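Local coordinates for protein carboxypeptidase 1 (Deinococcus radiodurans str. R1, PDB 5GIV) that probably removes amino acids one at a time from the C-terminal end of peptides, with broad specificity, as a zinc-dependent M32 metallocarboxypeptidase, at residues W32-F37 with R48-L53; A102-E107 with L143-Y148; A339-S344 with R494-E499. One frame throughout, in Å; residues are numbered along the deposited sequence.

Contact 1. Residues W32-F37 with R48-L53; sequences WDQSTF and RQQSLL
Q34 and Q50 meet amide to amide, the sole touch between W32-F37 and R48-L53, on the protein surface. NE2 of Q34 comes to 3.4 Å from OE1 of Q50, but the angle at the N-H is too poor for a hydrogen bond. The two amide planes stand 84° apart and the side chains cross at about a right angle, so the amides are not stacked face to face. Both chains are extended to span a wide gap between backbones, whose CA atoms are 10.0 Å apart at Q34 and Q50. They leave their helices differently: CG of Q34 is anti to the backbone N (chi1 175°), whereas CG of Q50 lies beside its own backbone N and anti to the carbonyl carbon (chi1 -68°).

Two residues further on, the helix of Q34 ends. OG1 of T36 turns back to donate to O of W32 at 2.9 Å, arriving tilted from the carbonyl plane, and the same hydroxyl oxygen lies 3.7 Å above one face of the W32 indole, toward its rim. The F37 ring then takes CB of T36 over one face and CH2 of W32 at its edge. O of D33 receives both F37 N, at 2.9 Å, and T36 N. D33 pairs through OD2 with R46 and through OD1 with R247 of the second subunit, while F37 stacks on F37 of that subunit, so this helix end also belongs to the dimer interface. Farther along, L53 packs on F23, I26 and L30. The glutamine pair thus lies at the turn end of an antiparallel helical hairpin, helix 8-36 followed by helix 43-62.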
ATOM      1  N   TRP A  32       4.492  -3.600   4.371  1.00 19.58           N
ATOM      2  CA  TRP A  32       4.391  -4.092   3.000  1.00 19.61           C
ATOM      3  C   TRP A  32       4.666  -2.976   2.003  1.00 19.69           C
ATOM      4  O   TRP A  32       5.429  -3.157   1.048  1.00 19.73           O
ATOM      5  CB  TRP A  32       3.013  -4.706   2.756  1.00 19.57           C
ATOM      6  CG  TRP A  32       2.750  -5.024   1.306  1.00 19.60           C
ATOM      7  CD1 TRP A  32       3.035  -6.187   0.650  1.00 19.59           C
ATOM      8  CD2 TRP A  32       2.140  -4.158   0.342  1.00 19.65           C
ATOM      9  NE1 TRP A  32       2.631  -6.104  -0.664  1.00 19.64           N
ATOM     10  CE2 TRP A  32       2.080  -4.866  -0.877  1.00 19.68           C
ATOM     11  CE3 TRP A  32       1.635  -2.852   0.394  1.00 19.70           C
ATOM     12  CZ2 TRP A  32       1.548  -4.309  -2.037  1.00 19.75           C
ATOM     13  CZ3 TRP A  32       1.102  -2.300  -0.759  1.00 19.75           C
ATOM     14  CH2 TRP A  32       1.061  -3.028  -1.959  1.00 19.78           C
ATOM     15  N   ASP A  33       4.052  -1.809   2.215  1.00 17.78           N
ATOM     16  CA  ASP A  33       4.287  -0.682   1.321  1.00 17.81           C
ATOM     17  C   ASP A  33       5.731  -0.204   1.400  1.00 17.82           C
ATOM     18  O   ASP A  33       6.313   0.198   0.384  1.00 17.83           O
ATOM     19  CB  ASP A  33       3.309   0.451   1.661  1.00 17.87           C
ATOM     20  CG  ASP A  33       3.555   1.712   0.838  1.00 17.91           C
ATOM     21  OD1 ASP A  33       3.147   1.752  -0.351  1.00 17.92           O
ATOM     22  OD2 ASP A  33       4.165   2.655   1.392  1.00 17.94           O
ATOM     23  N   GLN A  34       6.334  -0.271   2.590  1.00 31.31           N
ATOM     24  CA  GLN A  34       7.728   0.127   2.740  1.00 31.34           C
ATOM     25  C   GLN A  34       8.644  -0.705   1.853  1.00 31.34           C
ATOM     26  O   GLN A  34       9.634  -0.195   1.318  1.00 31.38           O
ATOM     27  CB  GLN A  34       8.139   0.004   4.205  1.00 31.33           C
ATOM     28  CG  GLN A  34       9.595   0.286   4.478  1.00 31.39           C
ATOM     29  CD  GLN A  34      10.020  -0.185   5.854  1.00 31.37           C
ATOM     30  OE1 GLN A  34       9.708  -1.309   6.277  1.00 31.33           O
ATOM     31  NE2 GLN A  34      10.716   0.682   6.577  1.00 31.43           N
ATOM     32  N   SER A  35       8.332  -1.984   1.689  1.00 21.57           N
ATOM     33  CA  SER A  35       9.158  -2.882   0.895  1.00 21.59           C
ATOM     34  C   SER A  35       8.843  -2.847  -0.593  1.00 21.62           C
ATOM     35  O   SER A  35       9.646  -3.333  -1.387  1.00 21.61           O
ATOM     36  CB  SER A  35       8.997  -4.319   1.395  1.00 21.54           C
ATOM     37  OG  SER A  35       9.433  -4.421   2.733  1.00 21.51           O
ATOM     38  N   THR A  36       7.692  -2.320  -0.997  1.00 18.24           N
ATOM     39  CA  THR A  36       7.278  -2.384  -2.391  1.00 18.28           C
ATOM     40  C   THR A  36       7.318  -1.033  -3.084  1.00 18.34           C
ATOM     41  O   THR A  36       7.901  -0.908  -4.160  1.00 18.36           O
ATOM     42  CB  THR A  36       5.866  -2.974  -2.506  1.00 18.26           C
ATOM     43  OG1 THR A  36       4.969  -2.221  -1.680  1.00 18.25           O
ATOM     44  CG2 THR A  36       5.852  -4.424  -2.055  1.00 18.19           C
ATOM     45  N   PHE A  37       6.652  -0.022  -2.528  1.00 17.96           N
ATOM     46  CA  PHE A  37       6.412   1.203  -3.273  1.00 18.04           C
ATOM     47  C   PHE A  37       6.876   2.481  -2.585  1.00 18.06           C
ATOM     48  O   PHE A  37       6.839   3.537  -3.221  1.00 18.14           O
ATOM     49  CB  PHE A  37       4.918   1.312  -3.611  1.00 18.06           C
ATOM     50  CG  PHE A  37       4.414   0.148  -4.436  1.00 18.04           C
ATOM     51  CD1 PHE A  37       4.857  -0.036  -5.739  1.00 18.09           C
ATOM     52  CD2 PHE A  37       3.522  -0.774  -3.902  1.00 17.98           C
ATOM     53  CE1 PHE A  37       4.412  -1.112  -6.499  1.00 18.09           C
ATOM     54  CE2 PHE A  37       3.074  -1.843  -4.656  1.00 17.96           C
ATOM     55  CZ  PHE A  37       3.514  -2.011  -5.954  1.00 18.02           C
ATOM     56  N   ARG A  48       8.806   6.673  11.481  1.00 22.69           N
ATOM     57  CA  ARG A  48       8.125   7.303  12.601  1.00 22.76           C
ATOM     58  C   ARG A  48       6.662   6.884  12.636  1.00 22.72           C
ATOM     59  O   ARG A  48       6.096   6.667  13.717  1.00 22.73           O
ATOM     60  CB  ARG A  48       8.273   8.826  12.513  1.00 22.88           C
ATOM     61  CG  ARG A  48       7.833   9.604  13.749  1.00 22.98           C
ATOM     62  CD  ARG A  48       8.036  11.098  13.525  1.00 23.11           C
ATOM     63  NE  ARG A  48       7.292  11.542  12.351  1.00 23.12           N
ATOM     64  CZ  ARG A  48       7.832  11.804  11.166  1.00 23.13           C
ATOM     65  NH1 ARG A  48       9.139  11.700  10.992  1.00 23.12           N
ATOM     66  NH2 ARG A  48       7.063  12.172  10.155  1.00 23.15           N
ATOM     67  N   GLN A  49       6.026   6.786  11.464  1.00 25.47           N
ATOM     68  CA  GLN A  49       4.660   6.270  11.402  1.00 25.42           C
ATOM     69  C   GLN A  49       4.579   4.866  11.990  1.00 25.33           C
ATOM     70  O   GLN A  49       3.685   4.564  12.791  1.00 25.31           O
ATOM     71  CB  GLN A  49       4.157   6.272   9.958  1.00 25.41           C
ATOM     72  CG  GLN A  49       3.963   7.650   9.342  1.00 25.54           C
ATOM     73  CD  GLN A  49       3.741   7.575   7.837  1.00 25.54           C
ATOM     74  OE1 GLN A  49       3.888   6.514   7.228  1.00 25.46           O
ATOM     75  NE2 GLN A  49       3.392   8.708   7.231  1.00 25.63           N
ATOM     76  N   GLN A  50       5.520   3.995  11.616  1.00 30.59           N
ATOM     77  CA  GLN A  50       5.500   2.631  12.135  1.00 30.50           C
ATOM     78  C   GLN A  50       5.718   2.631  13.638  1.00 30.54           C
ATOM     79  O   GLN A  50       5.063   1.878  14.372  1.00 30.49           O
ATOM     80  CB  GLN A  50       6.557   1.774  11.433  1.00 30.44           C
ATOM     81  CG  GLN A  50       6.249   1.520   9.962  1.00 30.41           C
ATOM     82  CD  GLN A  50       7.376   0.839   9.232  1.00 30.40           C
ATOM     83  OE1 GLN A  50       8.399   1.455   8.924  1.00 30.47           O
ATOM     84  NE2 GLN A  50       7.197  -0.444   8.944  1.00 30.34           N
ATOM     85  N   SER A  51       6.619   3.492  14.111  1.00 31.54           N
ATOM     86  CA  SER A  51       6.865   3.589  15.540  1.00 31.59           C
ATOM     87  C   SER A  51       5.614   4.052  16.272  1.00 31.65           C
ATOM     88  O   SER A  51       5.280   3.531  17.347  1.00 31.63           O
ATOM     89  CB  SER A  51       8.029   4.551  15.780  1.00 31.68           C
ATOM     90  OG  SER A  51       8.209   4.826  17.156  1.00 31.77           O
ATOM     91  N   LEU A  52       4.898   5.020  15.695  1.00 29.19           N
ATOM     92  CA  LEU A  52       3.654   5.484  16.298  1.00 29.26           C
ATOM     93  C   LEU A  52       2.650   4.341  16.426  1.00 29.15           C
ATOM     94  O   LEU A  52       2.033   4.152  17.480  1.00 29.18           O
ATOM     95  CB  LEU A  52       3.078   6.642  15.476  1.00 29.34           C
ATOM     96  CG  LEU A  52       1.717   7.204  15.886  1.00 29.42           C
ATOM     97  CD1 LEU A  52       1.788   7.841  17.266  1.00 29.53           C
ATOM     98  CD2 LEU A  52       1.193   8.196  14.850  1.00 29.48           C
ATOM     99  N   LEU A  53       2.492   3.545  15.367  1.00 26.99           N
ATOM    100  CA  LEU A  53       1.517   2.463  15.421  1.00 26.90           C
ATOM    101  C   LEU A  53       1.972   1.347  16.352  1.00 26.85           C
ATOM    102  O   LEU A  53       1.153   0.755  17.065  1.00 26.83           O
ATOM    103  CB  LEU A  53       1.253   1.908  14.027  1.00 26.82           C
ATOM    104  CG  LEU A  53      -0.004   2.411  13.319  1.00 26.85           C
ATOM    105  CD1 LEU A  53      -0.351   1.458  12.178  1.00 26.77           C
ATOM    106  CD2 LEU A  53      -1.181   2.576  14.289  1.00 26.90           C
TER

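Contact 2. Residues A102-E107 with L143-Y148; sequences AEFVRE and LQAASY
The F104 ring has the Y148 ring over one face, with CE2 of Y148 3.9 Å above the plane and over its centre. This is a T-shaped stack, the edge of Y148 toward the face of F104, with planes at 69° and centroids 5.4 Å apart. Q144 and A145 reach F104 obliquely: CD of Q144 lies 3.3 Å from CE1 of F104, and CB of A145 lies 3.6 Å from CE2 of F104. The extended Q144 chain slides past the ring in the opposite direction, its amide turned 44° from the ring plane. A chi1 of -176° swings the F104 ring away from its backbone N and straight across to the other helix. Two residues on, the R106 guanidinium has O of A102 over one face and OE1 of E103 at its edge, bound by NH2 at 2.9 Å in a salt bridge. Cutting F104 back to alanine is likely to open a gap between the helices and leave Y148 without the ring face it abuts. Helices 102-122 and 128-147 are joined here as neighbours in sequence; L141 also touches F104, Y159 of helix 155-163 packs on A145, and H58 of helix 43-62 lies against A102 and V105.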
ATOM      1  N   ALA A 102       7.778  -1.765  28.857  1.00 37.60           N
ATOM      2  CA  ALA A 102       7.629  -0.974  27.637  1.00 37.57           C
ATOM      3  C   ALA A 102       8.898  -0.187  27.321  1.00 37.64           C
ATOM      4  O   ALA A 102       9.258  -0.020  26.149  1.00 37.57           O
ATOM      5  CB  ALA A 102       6.436  -0.028  27.761  1.00 37.63           C
ATOM      6  N   GLU A 103       9.588   0.309  28.349  1.00 55.19           N
ATOM      7  CA  GLU A 103      10.858   0.988  28.116  1.00 55.26           C
ATOM      8  C   GLU A 103      11.812   0.097  27.333  1.00 55.12           C
ATOM      9  O   GLU A 103      12.412   0.518  26.338  1.00 55.08           O
ATOM     10  CB  GLU A 103      11.488   1.395  29.448  1.00 55.45           C
ATOM     11  CG  GLU A 103      11.636   2.887  29.621  1.00 55.64           C
ATOM     12  CD  GLU A 103      12.162   3.568  28.368  1.00 55.62           C
ATOM     13  OE1 GLU A 103      11.336   4.058  27.559  1.00 55.59           O
ATOM     14  OE2 GLU A 103      13.402   3.598  28.183  1.00 55.64           O
ATOM     15  N   PHE A 104      11.959  -1.150  27.779  1.00 25.19           N
ATOM     16  CA  PHE A 104      12.875  -2.083  27.134  1.00 25.06           C
ATOM     17  C   PHE A 104      12.426  -2.413  25.715  1.00 24.93           C
ATOM     18  O   PHE A 104      13.258  -2.606  24.826  1.00 24.88           O
ATOM     19  CB  PHE A 104      12.996  -3.357  27.965  1.00 25.03           C
ATOM     20  CG  PHE A 104      13.981  -4.333  27.419  1.00 24.94           C
ATOM     21  CD1 PHE A 104      15.318  -4.249  27.776  1.00 25.00           C
ATOM     22  CD2 PHE A 104      13.584  -5.328  26.550  1.00 24.81           C
ATOM     23  CE1 PHE A 104      16.237  -5.141  27.285  1.00 24.94           C
ATOM     24  CE2 PHE A 104      14.500  -6.221  26.049  1.00 24.76           C
ATOM     25  CZ  PHE A 104      15.829  -6.128  26.416  1.00 24.82           C
ATOM     26  N   VAL A 105      11.117  -2.520  25.491  1.00 24.91           N
ATOM     27  CA  VAL A 105      10.624  -2.791  24.144  1.00 24.81           C
ATOM     28  C   VAL A 105      11.104  -1.711  23.185  1.00 24.83           C
ATOM     29  O   VAL A 105      11.592  -2.000  22.088  1.00 24.76           O
ATOM     30  CB  VAL A 105       9.088  -2.889  24.144  1.00 24.77           C
ATOM     31  CG1 VAL A 105       8.559  -3.084  22.718  1.00 24.66           C
ATOM     32  CG2 VAL A 105       8.623  -3.994  25.080  1.00 24.74           C
ATOM     33  N   ARG A 106      10.991  -0.447  23.603  1.00 44.29           N
ATOM     34  CA  ARG A 106      11.382   0.671  22.747  1.00 44.33           C
ATOM     35  C   ARG A 106      12.890   0.729  22.542  1.00 44.35           C
ATOM     36  O   ARG A 106      13.358   0.987  21.427  1.00 44.31           O
ATOM     37  CB  ARG A 106      10.862   1.983  23.338  1.00 44.48           C
ATOM     38  CG  ARG A 106       9.355   2.188  23.156  1.00 44.49           C
ATOM     39  CD  ARG A 106       8.928   3.576  23.609  1.00 44.65           C
ATOM     40  NE  ARG A 106       9.127   3.736  25.046  1.00 44.79           N
ATOM     41  CZ  ARG A 106       8.200   3.472  25.963  1.00 44.83           C
ATOM     42  NH1 ARG A 106       6.996   3.046  25.590  1.00 44.77           N
ATOM     43  NH2 ARG A 106       8.477   3.640  27.250  1.00 44.96           N
ATOM     44  N   GLU A 107      13.667   0.504  23.601  1.00 44.55           N
ATOM     45  CA  GLU A 107      15.119   0.548  23.460  1.00 44.57           C
ATOM     46  C   GLU A 107      15.601  -0.516  22.479  1.00 44.44           C
ATOM     47  O   GLU A 107      16.387  -0.231  21.569  1.00 44.43           O
ATOM     48  CB  GLU A 107      15.792   0.381  24.826  1.00 44.67           C
ATOM     49  CG  GLU A 107      17.310   0.496  24.765  1.00 44.72           C
ATOM     50  CD  GLU A 107      18.010  -0.028  26.011  1.00 44.80           C
ATOM     51  OE1 GLU A 107      17.338  -0.640  26.870  1.00 44.83           O
ATOM     52  OE2 GLU A 107      19.240   0.185  26.133  1.00 44.85           O
ATOM     53  N   LEU A 143      20.179 -11.218  25.760  1.00 23.14           N
ATOM     54  CA  LEU A 143      20.241 -11.895  27.049  1.00 23.21           C
ATOM     55  C   LEU A 143      19.320 -11.228  28.062  1.00 23.24           C
ATOM     56  O   LEU A 143      18.644 -11.912  28.848  1.00 23.25           O
ATOM     57  CB  LEU A 143      21.680 -11.903  27.550  1.00 23.27           C
ATOM     58  CG  LEU A 143      22.608 -12.822  26.771  1.00 23.25           C
ATOM     59  CD1 LEU A 143      24.038 -12.535  27.166  1.00 23.31           C
ATOM     60  CD2 LEU A 143      22.247 -14.295  27.020  1.00 23.24           C
ATOM     61  N   GLN A 144      19.264  -9.897  28.044  1.00 33.35           N
ATOM     62  CA  GLN A 144      18.384  -9.183  28.958  1.00 33.42           C
ATOM     63  C   GLN A 144      16.919  -9.503  28.685  1.00 33.35           C
ATOM     64  O   GLN A 144      16.142  -9.743  29.620  1.00 33.38           O
ATOM     65  CB  GLN A 144      18.627  -7.681  28.846  1.00 33.48           C
ATOM     66  CG  GLN A 144      17.823  -6.885  29.837  1.00 33.59           C
ATOM     67  CD  GLN A 144      18.253  -5.444  29.905  1.00 33.70           C
ATOM     68  OE1 GLN A 144      19.351  -5.086  29.453  1.00 33.72           O
ATOM     69  NE2 GLN A 144      17.409  -4.607  30.507  1.00 33.78           N
ATOM     70  N   ALA A 145      16.523  -9.517  27.411  1.00 26.93           N
ATOM     71  CA  ALA A 145      15.138  -9.840  27.089  1.00 26.85           C
ATOM     72  C   ALA A 145      14.778 -11.227  27.596  1.00 26.85           C
ATOM     73  O   ALA A 145      13.711 -11.424  28.187  1.00 26.86           O
ATOM     74  CB  ALA A 145      14.907  -9.742  25.582  1.00 26.76           C
ATOM     75  N   ALA A 146      15.666 -12.196  27.399  1.00 28.13           N
ATOM     76  CA  ALA A 146      15.384 -13.544  27.867  1.00 28.15           C
ATOM     77  C   ALA A 146      15.307 -13.604  29.385  1.00 28.25           C
ATOM     78  O   ALA A 146      14.575 -14.437  29.931  1.00 28.27           O
ATOM     79  CB  ALA A 146      16.448 -14.511  27.348  1.00 28.15           C
ATOM     80  N   SER A 147      16.034 -12.728  30.083  1.00 32.97           N
ATOM     81  CA  SER A 147      16.032 -12.776  31.541  1.00 33.07           C
ATOM     82  C   SER A 147      14.684 -12.386  32.133  1.00 33.06           C
ATOM     83  O   SER A 147      14.419 -12.712  33.292  1.00 33.14           O
ATOM     84  CB  SER A 147      17.140 -11.885  32.111  1.00 33.16           C
ATOM     85  OG  SER A 147      16.854 -10.515  31.921  1.00 33.17           O
ATOM     86  N   TYR A 148      13.825 -11.702  31.373  1.00 34.10           N
ATOM     87  CA  TYR A 148      12.472 -11.444  31.847  1.00 34.10           C
ATOM     88  C   TYR A 148      11.613 -12.699  31.878  1.00 34.05           C
ATOM     89  O   TYR A 148      10.474 -12.635  32.356  1.00 34.05           O
ATOM     90  CB  TYR A 148      11.777 -10.391  30.983  1.00 34.06           C
ATOM     91  CG  TYR A 148      12.364  -9.014  31.116  1.00 34.15           C
ATOM     92  CD1 TYR A 148      12.232  -8.291  32.296  1.00 34.27           C
ATOM     93  CD2 TYR A 148      13.045  -8.426  30.058  1.00 34.11           C
ATOM     94  CE1 TYR A 148      12.775  -7.025  32.420  1.00 34.37           C
ATOM     95  CE2 TYR A 148      13.586  -7.161  30.169  1.00 34.19           C
ATOM     96  CZ  TYR A 148      13.449  -6.467  31.349  1.00 34.32           C
ATOM     97  OH  TYR A 148      13.988  -5.210  31.456  1.00 34.42           O
TER

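Contact 3. Residues A339-S344 with R494-E499; sequences AVNTVS and RGKYGE
N341 and K496 supply the direct polar link between the segment A339-S344, which leads out of helix 333-339, and helix 487-501. NZ of K496 donates to OD1 of N341 at 2.6 Å, approaching from above the carbonyl plane, 43° out of it, and so not along a lone pair. The lysine chain is fully extended and crosses the asparagine at about a right angle. The amide nitrogen is held as well: ND2 of N341 donates to O of Y337 and O of R308.

A second polar link runs through water, which donates to O of T342 at 2.9 Å and to OH of Y497 at 2.7 Å. That hydroxyl is also hydrogen-bonded to OE1 of E354, the same oxygen that forms a salt bridge with K496 NZ.

The apolar contact is a single pair: CG2 of V343 meets CE2 of Y497 obliquely at 3.7 Å. Near the plane of the Y497 ring, O of N341 lies at its edge, 3.5 Å from CE2 of Y497.

A stretch of chain without regular structure beyond A339 is thus fastened largely by polar groups. With E354 facing both lysine and tyrosine, and N341 and Y492 adding bonds to the ammonium, the network would be expected to favour a charged K496-E354 pair.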
ATOM      1  N   ALA A 339      16.829 -30.449 -13.666  1.00 21.16           N
ATOM      2  CA  ALA A 339      17.561 -29.201 -13.522  1.00 21.05           C
ATOM      3  C   ALA A 339      17.131 -28.405 -12.298  1.00 21.05           C
ATOM      4  O   ALA A 339      17.925 -27.608 -11.783  1.00 20.99           O
ATOM      5  CB  ALA A 339      17.391 -28.354 -14.777  1.00 20.96           C
ATOM      6  N   VAL A 340      15.904 -28.604 -11.808  1.00 17.18           N
ATOM      7  CA  VAL A 340      15.444 -27.896 -10.619  1.00 17.18           C
ATOM      8  C   VAL A 340      15.868 -28.604  -9.342  1.00 17.16           C
ATOM      9  O   VAL A 340      15.458 -28.187  -8.251  1.00 17.15           O
ATOM     10  CB  VAL A 340      13.911 -27.689 -10.607  1.00 17.19           C
ATOM     11  CG1 VAL A 340      13.419 -27.081 -11.928  1.00 17.21           C
ATOM     12  CG2 VAL A 340      13.174 -28.971 -10.246  1.00 17.18           C
ATOM     13  N   ASN A 341      16.604 -29.706  -9.444  1.00 17.15           N
ATOM     14  CA  ASN A 341      17.020 -30.508  -8.302  1.00 17.13           C
ATOM     15  C   ASN A 341      18.526 -30.720  -8.287  1.00 17.13           C
ATOM     16  O   ASN A 341      19.012 -31.793  -7.920  1.00 17.12           O
ATOM     17  CB  ASN A 341      16.304 -31.858  -8.279  1.00 17.14           C
ATOM     18  CG  ASN A 341      14.821 -31.732  -7.998  1.00 17.15           C
ATOM     19  OD1 ASN A 341      14.422 -31.329  -6.905  1.00 17.14           O
ATOM     20  ND2 ASN A 341      13.995 -32.109  -8.971  1.00 17.16           N
ATOM     21  N   THR A 342      19.298 -29.715  -8.690  1.00 19.84           N
ATOM     22  CA  THR A 342      20.740 -29.816  -8.545  1.00 19.81           C
ATOM     23  C   THR A 342      21.155 -29.573  -7.098  1.00 19.81           C
ATOM     24  O   THR A 342      20.422 -28.982  -6.305  1.00 19.78           O
ATOM     25  CB  THR A 342      21.453 -28.823  -9.457  1.00 19.67           C
ATOM     26  OG1 THR A 342      21.361 -27.510  -8.890  1.00 19.57           O
ATOM     27  CG2 THR A 342      20.913 -28.862 -10.886  1.00 19.66           C
ATOM     28  N   VAL A 343      22.368 -30.016  -6.769  1.00 17.11           N
ATOM     29  CA  VAL A 343      22.909 -29.920  -5.416  1.00 17.10           C
ATOM     30  C   VAL A 343      24.349 -29.440  -5.505  1.00 17.11           C
ATOM     31  O   VAL A 343      25.067 -29.793  -6.442  1.00 17.12           O
ATOM     32  CB  VAL A 343      22.855 -31.280  -4.680  1.00 17.09           C
ATOM     33  CG1 VAL A 343      23.588 -31.191  -3.342  1.00 17.08           C
ATOM     34  CG2 VAL A 343      21.424 -31.750  -4.490  1.00 17.09           C
ATOM     35  N   SER A 344      24.771 -28.622  -4.541  1.00 20.28           N
ATOM     36  CA  SER A 344      26.179 -28.249  -4.438  1.00 20.21           C
ATOM     37  C   SER A 344      26.402 -27.496  -3.136  1.00 20.16           C
ATOM     38  O   SER A 344      25.496 -26.833  -2.627  1.00 20.12           O
ATOM     39  CB  SER A 344      26.633 -27.388  -5.621  1.00 20.07           C
ATOM     40  OG  SER A 344      26.029 -26.114  -5.562  1.00 19.96           O
ATOM     41  N   ARG A 494      16.320 -39.327   0.548  1.00 21.71           N
ATOM     42  CA  ARG A 494      17.077 -40.496   0.112  1.00 21.88           C
ATOM     43  C   ARG A 494      16.434 -41.123  -1.118  1.00 21.95           C
ATOM     44  O   ARG A 494      17.124 -41.473  -2.084  1.00 21.96           O
ATOM     45  CB  ARG A 494      17.152 -41.508   1.252  1.00 22.12           C
ATOM     46  CG  ARG A 494      18.101 -41.117   2.369  1.00 22.08           C
ATOM     47  CD  ARG A 494      18.035 -42.098   3.533  1.00 22.33           C
ATOM     48  NE  ARG A 494      19.123 -41.885   4.486  1.00 22.33           N
ATOM     49  CZ  ARG A 494      19.025 -42.087   5.801  1.00 22.42           C
ATOM     50  NH1 ARG A 494      17.879 -42.506   6.336  1.00 22.53           N
ATOM     51  NH2 ARG A 494      20.075 -41.870   6.585  1.00 22.40           N
ATOM     52  N   GLY A 495      15.106 -41.233  -1.120  1.00 24.26           N
ATOM     53  CA  GLY A 495      14.427 -41.796  -2.274  1.00 24.32           C
ATOM     54  C   GLY A 495      14.528 -40.906  -3.499  1.00 24.10           C
ATOM     55  O   GLY A 495      14.801 -41.378  -4.607  1.00 24.12           O
ATOM     56  N   LYS A 496      14.292 -39.605  -3.321  1.00 22.91           N
ATOM     57  CA  LYS A 496      14.282 -38.703  -4.467  1.00 22.72           C
ATOM     58  C   LYS A 496      15.668 -38.577  -5.091  1.00 22.61           C
ATOM     59  O   LYS A 496      15.830 -38.730  -6.309  1.00 22.55           O
ATOM     60  CB  LYS A 496      13.758 -37.331  -4.041  1.00 22.55           C
ATOM     61  CG  LYS A 496      13.826 -36.278  -5.137  1.00 22.36           C
ATOM     62  CD  LYS A 496      13.355 -34.925  -4.612  1.00 22.18           C
ATOM     63  CE  LYS A 496      13.415 -33.882  -5.707  1.00 22.01           C
ATOM     64  NZ  LYS A 496      12.926 -32.570  -5.244  1.00 21.85           N
ATOM     65  N   TYR A 497      16.683 -38.304  -4.269  1.00 20.18           N
ATOM     66  CA  TYR A 497      18.020 -38.068  -4.792  1.00 20.08           C
ATOM     67  C   TYR A 497      18.764 -39.362  -5.061  1.00 20.25           C
ATOM     68  O   TYR A 497      19.597 -39.411  -5.972  1.00 20.16           O
ATOM     69  CB  TYR A 497      18.789 -37.165  -3.826  1.00 19.98           C
ATOM     70  CG  TYR A 497      18.260 -35.756  -3.923  1.00 19.78           C
ATOM     71  CD1 TYR A 497      17.205 -35.329  -3.125  1.00 19.76           C
ATOM     72  CD2 TYR A 497      18.767 -34.873  -4.876  1.00 19.60           C
ATOM     73  CE1 TYR A 497      16.700 -34.051  -3.249  1.00 19.59           C
ATOM     74  CE2 TYR A 497      18.264 -33.601  -5.011  1.00 19.43           C
ATOM     75  CZ  TYR A 497      17.239 -33.191  -4.198  1.00 19.43           C
ATOM     76  OH  TYR A 497      16.745 -31.920  -4.350  1.00 19.27           O
ATOM     77  N   GLY A 498      18.452 -40.426  -4.321  1.00 30.34           N
ATOM     78  CA  GLY A 498      18.964 -41.730  -4.698  1.00 30.49           C
ATOM     79  C   GLY A 498      18.592 -42.096  -6.120  1.00 30.44           C
ATOM     80  O   GLY A 498      19.419 -42.614  -6.871  1.00 30.40           O
ATOM     81  N   GLU A 499      17.359 -41.787  -6.526  1.00 43.98           N
ATOM     82  CA  GLU A 499      16.905 -42.135  -7.867  1.00 43.93           C
ATOM     83  C   GLU A 499      17.370 -41.132  -8.920  1.00 43.68           C
ATOM     84  O   GLU A 499      17.588 -41.516 -10.075  1.00 43.58           O
ATOM     85  CB  GLU A 499      15.381 -42.256  -7.888  1.00 44.05           C
ATOM     86  CG  GLU A 499      14.833 -42.992  -9.104  1.00 44.08           C
ATOM     87  CD  GLU A 499      14.530 -42.063 -10.271  1.00 43.89           C
ATOM     88  OE1 GLU A 499      13.934 -40.988 -10.030  1.00 43.85           O
ATOM     89  OE2 GLU A 499      14.886 -42.402 -11.426  1.00 43.79           O
TER
HETATM   90  O   HOH W   1      17.962 -29.551  -4.890  1.00 23.79           O

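In the fold
From the N terminus the three contacts follow one another in series, none nesting in or crossing another. Contact 1 closes a ten-residue loop made of the turn after helix 8-36 and the first residues of helix 43-62. Contact 2 closes one of 35 residues, mostly helical, linking helix 102-122 to helix 128-147; helix 43-62 bridges the two through H58. The zinc ligands H266, H270 and E296 come afterwards, before contact 3 closes its long loop of 149 residues and brings the C-terminal helix 487-501 back to the segment after helix 333-339. Contacts 1 and 2 have centres about 23 Å apart, whereas contact 3 lies on the opposite side of the chain's centre from both.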